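Local coordinates for protein phosphopantothenoylcysteine decarboxylase (Cryptococcus neoformans, PDB 6EOA) that binds flavin mononucleotide and probably decarboxylates phosphopantothenoylcysteine in coenzyme A biosynthesis, at residues V82-R87 and L92-T97; D142-I147 and R183-H188. All coordinates share one frame; numbering follows the deposited sequence.

Contact 1 of 2, residues V82-R87 and L92-T97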
loop_
_atom_site.group_PDB
_atom_site.type_symbol
_atom_site.label_atom_id
_atom_site.label_comp_id
_atom_site.label_asym_id
_atom_site.label_seq_id
_atom_site.Cartn_x
_atom_site.Cartn_y
_atom_site.Cartn_z
ATOM N N VAL A 82 0.099 -21.614 -17.861
ATOM C CA VAL A 82 -1.211 -22.170 -17.537
ATOM C C VAL A 82 -1.765 -22.977 -18.712
ATOM O O VAL A 82 -2.221 -24.108 -18.538
ATOM C CB VAL A 82 -2.216 -21.065 -17.158
ATOM C CG1 VAL A 82 -3.619 -21.640 -17.034
ATOM C CG2 VAL A 82 -1.797 -20.380 -15.865
ATOM N N ASP A 83 -1.712 -22.393 -19.905
ATOM C CA ASP A 83 -2.190 -23.063 -21.113
ATOM C C ASP A 83 -1.429 -24.360 -21.387
ATOM O O ASP A 83 -2.039 -25.389 -21.695
ATOM C CB ASP A 83 -2.083 -22.131 -22.318
ATOM C CG ASP A 83 -3.149 -21.048 -22.311
ATOM O OD1 ASP A 83 -3.800 -20.854 -21.260
ATOM O OD2 ASP A 83 -3.338 -20.389 -23.358
ATOM N N ASN A 84 -0.103 -24.310 -21.279
ATOM C CA ASN A 84 0.720 -25.514 -21.405
ATOM C C ASN A 84 0.310 -26.553 -20.371
ATOM O O ASN A 84 0.264 -27.750 -20.652
ATOM C CB ASN A 84 2.206 -25.186 -21.239
ATOM C CG ASN A 84 2.808 -24.546 -22.472
ATOM O OD1 ASN A 84 2.231 -24.593 -23.557
ATOM N ND2 ASN A 84 3.983 -23.945 -22.311
ATOM N N SER A 85 -0.002 -26.072 -19.172
ATOM C CA SER A 85 -0.352 -26.941 -18.060
ATOM C C SER A 85 -1.730 -27.576 -18.249
ATOM O O SER A 85 -1.963 -28.713 -17.832
ATOM C CB SER A 85 -0.298 -26.156 -16.749
ATOM O OG SER A 85 -0.424 -27.010 -15.630
ATOM N N VAL A 86 -2.638 -26.841 -18.885
ATOM C CA VAL A 86 -3.963 -27.371 -19.191
ATOM C C VAL A 86 -3.865 -28.477 -20.244
ATOM O O VAL A 86 -4.452 -29.553 -20.087
ATOM C CB VAL A 86 -4.917 -26.261 -19.682
ATOM C CG1 VAL A 86 -6.189 -26.862 -20.250
ATOM C CG2 VAL A 86 -5.236 -25.295 -18.545
ATOM N N ARG A 87 -3.113 -28.216 -21.310
ATOM C CA ARG A 87 -2.904 -29.215 -22.358
ATOM C C ARG A 87 -2.255 -30.473 -21.805
ATOM O O ARG A 87 -2.613 -31.588 -22.183
ATOM C CB ARG A 87 -2.039 -28.650 -23.484
ATOM C CG ARG A 87 -2.631 -27.454 -24.194
ATOM C CD ARG A 87 -1.731 -27.023 -25.334
ATOM N NE ARG A 87 -2.076 -25.687 -25.801
ATOM C CZ ARG A 87 -1.395 -24.593 -25.484
ATOM N NH1 ARG A 87 -0.324 -24.677 -24.704
ATOM N NH2 ARG A 87 -1.782 -23.416 -25.950
ATOM N N LEU A 92 -3.679 -33.029 -24.358
ATOM C CA LEU A 92 -3.725 -32.358 -25.651
ATOM C C LEU A 92 -2.311 -32.152 -26.184
ATOM O O LEU A 92 -1.376 -31.950 -25.406
ATOM C CB LEU A 92 -4.452 -31.016 -25.541
ATOM C CG LEU A 92 -5.888 -31.042 -25.018
ATOM C CD1 LEU A 92 -6.574 -29.720 -25.303
ATOM C CD2 LEU A 92 -6.665 -32.196 -25.630
ATOM N N PRO A 93 -2.147 -32.211 -27.515
ATOM C CA PRO A 93 -0.851 -31.885 -28.116
ATOM C C PRO A 93 -0.582 -30.391 -28.016
ATOM O O PRO A 93 -1.519 -29.626 -27.792
ATOM C CB PRO A 93 -1.020 -32.327 -29.573
ATOM C CG PRO A 93 -2.480 -32.202 -29.823
ATOM C CD PRO A 93 -3.152 -32.574 -28.529
ATOM N N ASP A 94 0.672 -29.978 -28.166
ATOM C CA ASP A 94 0.987 -28.562 -28.063
ATOM C C ASP A 94 0.426 -27.804 -29.263
ATOM O O ASP A 94 0.137 -28.383 -30.314
ATOM C CB ASP A 94 2.499 -28.334 -27.938
ATOM C CG ASP A 94 2.835 -27.058 -27.177
ATOM O OD1 ASP A 94 2.695 -27.040 -25.932
ATOM O OD2 ASP A 94 3.230 -26.067 -27.826
ATOM N N GLY A 95 0.279 -26.500 -29.079
ATOM C CA GLY A 95 -0.338 -25.616 -30.045
ATOM C C GLY A 95 -0.599 -24.341 -29.279
ATOM O O GLY A 95 -0.067 -24.173 -28.183
ATOM N N GLN A 96 -1.405 -23.437 -29.816
ATOM C CA GLN A 96 -1.657 -22.210 -29.079
ATOM C C GLN A 96 -3.075 -21.678 -29.177
ATOM O O GLN A 96 -3.761 -21.815 -30.191
ATOM C CB GLN A 96 -0.658 -21.130 -29.510
ATOM C CG GLN A 96 0.396 -20.855 -28.440
ATOM C CD GLN A 96 1.812 -20.827 -28.981
ATOM O OE1 GLN A 96 2.034 -20.611 -30.174
ATOM N NE2 GLN A 96 2.782 -21.062 -28.100
ATOM N N THR A 97 -3.481 -21.070 -28.069
ATOM C CA THR A 97 -4.768 -20.422 -27.891
ATOM C C THR A 97 -4.487 -19.319 -26.857
ATOM O O THR A 97 -3.623 -19.495 -25.997
ATOM C CB THR A 97 -5.857 -21.434 -27.426
ATOM O OG1 THR A 97 -7.163 -20.855 -27.532
ATOM C CG2 THR A 97 -5.609 -21.905 -25.996
#
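The Arg87 guanidinium has the Gly95 carbonyl over one face and, at its edge and near its plane, the Thr97 backbone N and the amide carbon CG of Asn84. Gly95 O sits 3.0 Å from Arg87 CZ and 2.9 Å from Arg87 NH2, but above the plane, where no N-H points at it, so the carbonyl oxygen lies against the face of the cation without forming a hydrogen bond. The extended chain, straight from CG to NE, carries the group along the loop, and Arg87 CD passes 3.6 Å from Pro93 O on the way. Asp94 OD1 stays 4.0 Å from Arg87 NH1 and well out of the guanidinium plane, leaving only an attraction of opposite charges. All this belongs to the beta-alpha-beta crossover from strand 63-69 to the edge strand 105-106: residues 92-97 run back beside helix 79-89. The turn is closed by Leu92 N bonding to Arg87 O at 2.8 Å, while Leu92 and Arg87 both rest on Phe101. Further along, Asp83 OD2 lies 2.8 Å from Thr97 O, both of them acceptors; His100 hydrogen-bonds this carboxylate oxygen through ND1 and could offset their repulsion.

Contact 2 of 2, residues D142-I147 and R183-H188. With FMN (flavin mononucleotide), chain B.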
loop_
_atom_site.group_PDB
_atom_site.type_symbol
_atom_site.label_atom_id
_atom_site.label_comp_id
_atom_site.label_asym_id
_atom_site.label_seq_id
_atom_site.Cartn_x
_atom_site.Cartn_y
_atom_site.Cartn_z
ATOM N N ASP A 142 2.772 -10.201 2.393
ATOM C CA ASP A 142 2.221 -8.903 2.015
ATOM C C ASP A 142 0.709 -8.973 1.830
ATOM O O ASP A 142 -0.029 -8.134 2.348
ATOM C CB ASP A 142 2.873 -8.392 0.729
ATOM C CG ASP A 142 2.471 -6.957 0.393
ATOM O OD1 ASP A 142 2.625 -6.068 1.260
ATOM O OD2 ASP A 142 1.997 -6.721 -0.740
ATOM N N LEU A 143 0.249 -9.975 1.087
ATOM C CA LEU A 143 -1.176 -10.102 0.824
ATOM C C LEU A 143 -1.920 -10.407 2.120
ATOM O O LEU A 143 -3.009 -9.885 2.356
ATOM C CB LEU A 143 -1.441 -11.185 -0.221
ATOM C CG LEU A 143 -2.911 -11.441 -0.564
ATOM C CD1 LEU A 143 -3.601 -10.148 -0.981
ATOM C CD2 LEU A 143 -3.013 -12.481 -1.666
ATOM N N LEU A 144 -1.312 -11.238 2.965
ATOM C CA LEU A 144 -1.869 -11.543 4.276
ATOM C C LEU A 144 -2.019 -10.272 5.105
ATOM O O LEU A 144 -3.057 -10.040 5.723
ATOM C CB LEU A 144 -0.988 -12.557 5.013
ATOM C CG LEU A 144 -1.383 -12.809 6.469
ATOM C CD1 LEU A 144 -2.798 -13.371 6.556
ATOM C CD2 LEU A 144 -0.388 -13.736 7.160
ATOM N N ALA A 145 -0.973 -9.453 5.111
ATOM C CA ALA A 145 -0.991 -8.179 5.823
ATOM C C ALA A 145 -2.039 -7.229 5.241
ATOM O O ALA A 145 -2.751 -6.554 5.983
ATOM C CB ALA A 145 0.392 -7.534 5.786
ATOM N N LYS A 146 -2.134 -7.179 3.915
ATOM C CA LYS A 146 -3.120 -6.316 3.261
ATOM C C LYS A 146 -4.547 -6.752 3.578
ATOM O O LYS A 146 -5.415 -5.915 3.835
ATOM C CB LYS A 146 -2.916 -6.300 1.748
ATOM C CG LYS A 146 -1.681 -5.541 1.280
ATOM C CD LYS A 146 -1.910 -5.006 -0.118
ATOM C CE LYS A 146 -0.699 -5.197 -1.014
ATOM N NZ LYS A 146 0.399 -4.229 -0.735
ATOM N N ILE A 147 -4.783 -8.061 3.550
ATOM C CA ILE A 147 -6.095 -8.614 3.875
ATOM C C ILE A 147 -6.475 -8.284 5.315
ATOM O O ILE A 147 -7.585 -7.814 5.583
ATOM C CB ILE A 147 -6.133 -10.144 3.676
ATOM C CG1 ILE A 147 -6.021 -10.491 2.190
ATOM C CG2 ILE A 147 -7.418 -10.729 4.253
ATOM C CD1 ILE A 147 -5.763 -11.959 1.918
ATOM N N ARG A 183 6.499 -11.650 14.148
ATOM C CA ARG A 183 5.454 -11.499 15.153
ATOM C C ARG A 183 4.097 -11.141 14.557
ATOM O O ARG A 183 3.053 -11.518 15.100
ATOM C CB ARG A 183 5.856 -10.434 16.175
ATOM C CG ARG A 183 5.009 -10.436 17.438
ATOM C CD ARG A 183 5.893 -10.519 18.670
ATOM N NE ARG A 183 5.130 -10.456 19.913
ATOM C CZ ARG A 183 5.532 -9.809 21.003
ATOM N NH1 ARG A 183 6.691 -9.165 21.002
ATOM N NH2 ARG A 183 4.775 -9.805 22.093
ATOM N N LEU A 184 4.114 -10.418 13.441
ATOM C CA LEU A 184 2.885 -9.905 12.848
ATOM C C LEU A 184 2.136 -10.953 12.036
ATOM O O LEU A 184 0.955 -10.782 11.734
ATOM C CB LEU A 184 3.197 -8.696 11.971
ATOM C CG LEU A 184 3.787 -7.506 12.728
ATOM C CD1 LEU A 184 4.068 -6.356 11.790
ATOM C CD2 LEU A 184 2.850 -7.074 13.845
ATOM N N THR A 185 2.824 -12.031 11.678
ATOM C CA THR A 185 2.210 -13.104 10.908
ATOM C C THR A 185 1.065 -13.755 11.675
ATOM O O THR A 185 -0.038 -13.913 11.154
ATOM C CB THR A 185 3.236 -14.182 10.535
ATOM O OG1 THR A 185 4.208 -13.624 9.644
ATOM C CG2 THR A 185 2.547 -15.362 9.858
ATOM N N THR A 186 1.337 -14.130 12.920
ATOM C CA THR A 186 0.345 -14.801 13.747
ATOM C C THR A 186 -0.807 -13.867 14.111
ATOM O O THR A 186 -1.945 -14.305 14.258
ATOM C CB THR A 186 0.978 -15.351 15.033
ATOM O OG1 THR A 186 1.610 -14.283 15.749
ATOM C CG2 THR A 186 2.019 -16.405 14.692
ATOM N N ARG A 187 -0.508 -12.580 14.256
ATOM C CA ARG A 187 -1.544 -11.587 14.516
ATOM C C ARG A 187 -2.453 -11.396 13.295
ATOM O O ARG A 187 -3.644 -11.119 13.440
ATOM C CB ARG A 187 -0.917 -10.253 14.922
ATOM C CG ARG A 187 -1.925 -9.141 15.178
ATOM C CD ARG A 187 -1.244 -7.852 15.622
ATOM N NE ARG A 187 -0.619 -7.987 16.935
ATOM C CZ ARG A 187 0.167 -7.070 17.492
ATOM N NH1 ARG A 187 0.438 -5.940 16.849
ATOM N NH2 ARG A 187 0.688 -7.285 18.692
ATOM N N HIS A 188 -1.893 -11.546 12.097
ATOM C CA HIS A 188 -2.675 -11.411 10.867
ATOM C C HIS A 188 -3.463 -12.682 10.572
ATOM O O HIS A 188 -4.599 -12.617 10.093
ATOM C CB HIS A 188 -1.774 -11.068 9.680
ATOM C CG HIS A 188 -1.133 -9.718 9.779
ATOM N ND1 HIS A 188 -0.115 -9.313 8.942
ATOM C CD2 HIS A 188 -1.360 -8.682 10.623
ATOM C CE1 HIS A 188 0.256 -8.086 9.265
ATOM N NE2 HIS A 188 -0.487 -7.680 10.279
HETATM N N1 FMN B . 7.045 -13.114 -0.253
HETATM C C2 FMN B . 6.416 -14.138 0.429
HETATM O O2 FMN B . 5.607 -13.870 1.319
HETATM N N3 FMN B . 6.704 -15.455 0.115
HETATM C C4 FMN B . 7.616 -15.756 -0.879
HETATM O O4 FMN B . 7.861 -16.931 -1.152
HETATM C C4A FMN B . 8.250 -14.724 -1.570
HETATM N N5 FMN B . 9.165 -15.006 -2.568
HETATM C C5A FMN B . 9.786 -13.976 -3.251
HETATM C C6 FMN B . 10.703 -14.257 -4.261
HETATM C C7 FMN B . 11.328 -13.221 -4.949
HETATM C C7M FMN B . 12.320 -13.527 -6.034
HETATM C C8 FMN B . 11.030 -11.900 -4.625
HETATM C C8M FMN B . 11.693 -10.765 -5.350
HETATM C C9 FMN B . 10.114 -11.620 -3.619
HETATM C C9A FMN B . 9.491 -12.654 -2.930
HETATM N N10 FMN B . 8.576 -12.372 -1.931
HETATM C C10 FMN B . 7.957 -13.400 -1.249
HETATM C "C1'" FMN B . 8.257 -10.949 -1.580
HETATM C "C2'" FMN B . 6.994 -10.503 -2.310
HETATM O "O2'" FMN B . 7.025 -10.905 -3.666
HETATM C "C3'" FMN B . 6.841 -8.992 -2.223
HETATM O "O3'" FMN B . 6.572 -8.660 -0.880
HETATM C "C4'" FMN B . 5.706 -8.514 -3.123
HETATM O "O4'" FMN B . 5.761 -7.112 -3.278
HETATM C "C5'" FMN B . 4.364 -8.917 -2.529
HETATM O "O5'" FMN B . 3.345 -8.689 -3.474
HETATM P P FMN B . 1.929 -9.454 -3.336
HETATM O O1P FMN B . 1.143 -8.817 -2.212
HETATM O O2P FMN B . 2.115 -10.925 -3.037
HETATM O O3P FMN B . 1.190 -9.303 -4.639
#
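His188 turns a ring nitrogen onto carbon: its ND1 lies 3.4 Å from Ala145 CA, and no hydrogen bond spans the two helices. The imidazole meets Ala145 obliquely, with His188 CE1 3.5 Å from the Ala145 methyl CB. Its CG is anti to the carbonyl carbon (chi1 -66°), a torsion that directs the ring to the facing helix while one ring face comes under the Leu184 carbonyl oxygen, 3.1 Å above the plane and offset toward the rim. Leu144 fills the other half of the contact. With its CG anti to the backbone N (chi1 172°), the branch point reaches His188 CB at 3.7 Å, and methyl CD2 passes on to Thr185 O at 4.0 Å. Helix 141-149 comes straight after strand 133-139, and helix 183-195 after strand 169-173 and the short helix 177-180; the two strands are neighbours in the parallel sheet of this Rossmann-like flavoprotein fold. The axes of the two segments cross at 50° and come within 9.7 Å. Thr185 spends its hydroxyl elsewhere, on Met179 O and on Arg161 of the second subunit. That subunit also packs Gly149 on His188 and Gly150 on Ala145. On the side of helix 141-149 turned from His188, Asp142 and Leu143 border the FMN phosphate. There Lys146 NZ forms a salt bridge to Asp142 OD2 at 3.0 Å, its hydrogen bond a weak one, and another to Asp153 of the second subunit, while Asp142 OD1 accepts a hydrogen bond from the Cys152 backbone N of the same neighbour.

Contacts 1 and 2 lie on opposite sides of the chain's centre, their own centres 36 Å apart and their nearest atoms about 16 Å apart, so they do not touch. They follow one another along the chain: the turn of 82-87 and 92-97 is complete before 142-147 begins. Within the parallel sheet, contact 1 belongs to the connection into edge strand 105-106, whereas contact 2 joins helix 141-149, after strand 133-139, to helix 183-195, which comes after strand 169-173 and the short helix 177-180, nearer the other edge. Contact 2 alone borders FMN and faces a second subunit, which contributes Cys152 to the flavin site; contact 1 is away from that pocket, and no other chain of the assembly touches its segments.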